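Local atomic coordinates of heat shock protein, putative (Plasmodium falciparum, PDB entry 1Y6Z), a protein that is probably an ATP-dependent chaperone of the heat shock protein 90 family that binds unfolded proteins, represented here by its middle domain. Residues F39-E42 with G43-F47. Sequence-based numbering, arbitrary orientation.
Sequences FNVE and GQISF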
loop_
_atom_site.group_PDB
_atom_site.type_symbol
_atom_site.label_atom_id
_atom_site.label_comp_id
_atom_site.label_asym_id
_atom_site.label_seq_id
_atom_site.Cartn_x
_atom_site.Cartn_y
_atom_site.Cartn_z
ATOM N N PHE B 39 5.806 11.319 -11.476
ATOM C CA PHE B 39 6.900 10.477 -11.033
ATOM C C PHE B 39 7.861 10.156 -12.147
ATOM O O PHE B 39 7.545 10.238 -13.339
ATOM C CB PHE B 39 6.350 9.227 -10.327
ATOM C CG PHE B 39 5.553 8.321 -11.185
ATOM C CD1 PHE B 39 6.102 7.106 -11.635
ATOM C CD2 PHE B 39 4.230 8.628 -11.531
ATOM C CE1 PHE B 39 5.376 6.228 -12.401
ATOM C CE2 PHE B 39 3.484 7.742 -12.325
ATOM C CZ PHE B 39 4.051 6.528 -12.751
ATOM N N ASN B 40 9.056 9.763 -11.740
ATOM C CA ASN B 40 10.122 9.449 -12.687
ATOM C C ASN B 40 10.739 8.165 -12.206
ATOM O O ASN B 40 10.945 7.999 -10.990
ATOM C CB ASN B 40 11.154 10.563 -12.684
ATOM C CG ASN B 40 10.572 11.912 -13.116
ATOM O OD1 ASN B 40 9.992 12.051 -14.203
ATOM N ND2 ASN B 40 10.729 12.921 -12.249
ATOM N N VAL B 41 10.943 7.239 -13.131
ATOM C CA VAL B 41 11.655 6.019 -12.815
ATOM C C VAL B 41 12.997 6.007 -13.548
ATOM O O VAL B 41 13.049 6.290 -14.736
ATOM C CB VAL B 41 10.819 4.794 -13.164
ATOM C CG1 VAL B 41 11.541 3.547 -12.722
ATOM C CG2 VAL B 41 9.472 4.886 -12.459
ATOM N N GLU B 42 14.074 5.694 -12.820
ATOM C CA GLU B 42 15.452 5.769 -13.356
ATOM C C GLU B 42 16.127 4.381 -13.319
ATOM O O GLU B 42 16.172 3.763 -12.274
ATOM C CB GLU B 42 16.268 6.780 -12.546
ATOM C CG GLU B 42 15.476 8.036 -12.093
ATOM C CD GLU B 42 14.645 7.858 -10.797
ATOM O OE1 GLU B 42 14.165 8.882 -10.259
ATOM O OE2 GLU B 42 14.459 6.709 -10.315
ATOM N N GLY B 43 16.588 3.876 -14.464
ATOM C CA GLY B 43 17.262 2.563 -14.534
ATOM C C GLY B 43 17.201 1.979 -15.925
ATOM O O GLY B 43 17.542 2.658 -16.900
ATOM N N GLN B 44 16.740 0.733 -16.040
ATOM C CA GLN B 44 16.668 0.088 -17.334
ATOM C C GLN B 44 15.589 0.462 -18.349
ATOM O O GLN B 44 15.944 0.540 -19.535
ATOM C CB GLN B 44 16.771 -1.447 -17.244
ATOM C CG GLN B 44 15.839 -2.104 -16.250
ATOM C CD GLN B 44 15.211 -3.409 -16.751
ATOM O OE1 GLN B 44 14.232 -3.895 -16.164
ATOM N NE2 GLN B 44 15.768 -3.981 -17.816
ATOM N N ILE B 45 14.299 0.684 -18.039
ATOM C CA ILE B 45 13.557 1.096 -16.804
ATOM C C ILE B 45 13.134 2.583 -16.823
ATOM O O ILE B 45 12.133 2.955 -16.198
ATOM C CB ILE B 45 13.888 0.432 -15.403
ATOM C CG1 ILE B 45 12.706 -0.462 -14.996
ATOM C CG2 ILE B 45 14.059 1.469 -14.297
ATOM C CD1 ILE B 45 13.057 -1.662 -14.184
ATOM N N SER B 46 13.833 3.394 -17.604
ATOM C CA SER B 46 13.662 4.821 -17.520
ATOM C C SER B 46 12.393 5.380 -18.188
ATOM O O SER B 46 12.170 5.227 -19.405
ATOM C CB SER B 46 14.900 5.529 -18.027
ATOM O OG SER B 46 15.389 6.361 -16.998
ATOM N N PHE B 47 11.567 6.044 -17.371
ATOM C CA PHE B 47 10.397 6.770 -17.896
ATOM C C PHE B 47 9.950 7.850 -16.892
ATOM O O PHE B 47 10.310 7.799 -15.694
ATOM C CB PHE B 47 9.260 5.810 -18.311
ATOM C CG PHE B 47 8.526 5.162 -17.153
ATOM C CD1 PHE B 47 7.470 5.828 -16.514
ATOM C CD2 PHE B 47 8.890 3.907 -16.693
ATOM C CE1 PHE B 47 6.802 5.241 -15.439
ATOM C CE2 PHE B 47 8.227 3.306 -15.594
ATOM C CZ PHE B 47 7.167 3.969 -14.990
#
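Val41 and Phe47 face each other as a hydrogen-bonded antiparallel pair and close a beta hairpin, the link between strands 35-41 and 47-53 at the border of the mixed sheet of this Hsp90 middle domain. Val41 N donates to Phe47 O at 2.7 Å in a nearly straight bond, and Phe47 N returns to Val41 O at 3.0 Å. The same Val41 O accepts a longer bond from Ser46 OG, which arrives in the carbonyl plane on a lone pair, so that two donors grip this one oxygen.

From its CB, which sits over the rim of the Phe47 ring, the side chain of Val41 forks. CG2 runs on across the same ring face, 4.0 Å from the centroid and 29° off the normal, a CH-pi contact. CG1, anti to the backbone N (chi1 -175°), heads the other way to Ile45, meeting its CG2 at 3.6 Å and its carbonyl O. The loop reaches Ile45 through Gly43, whose backbone angles leave no room for a CB beside Glu42 O, and a peptide bond modelled as cis, and twisted, between Gln44 and Ile45. Helix 121-141 packs on this side of the hairpin, with Arg127 touching both Val41 and Phe47. Two residues before Val41, the Phe39 ring stands almost perpendicular to that of Phe47 (83°), and CE1 of Phe39 meets CE1 of Phe47 at 3.5 Å.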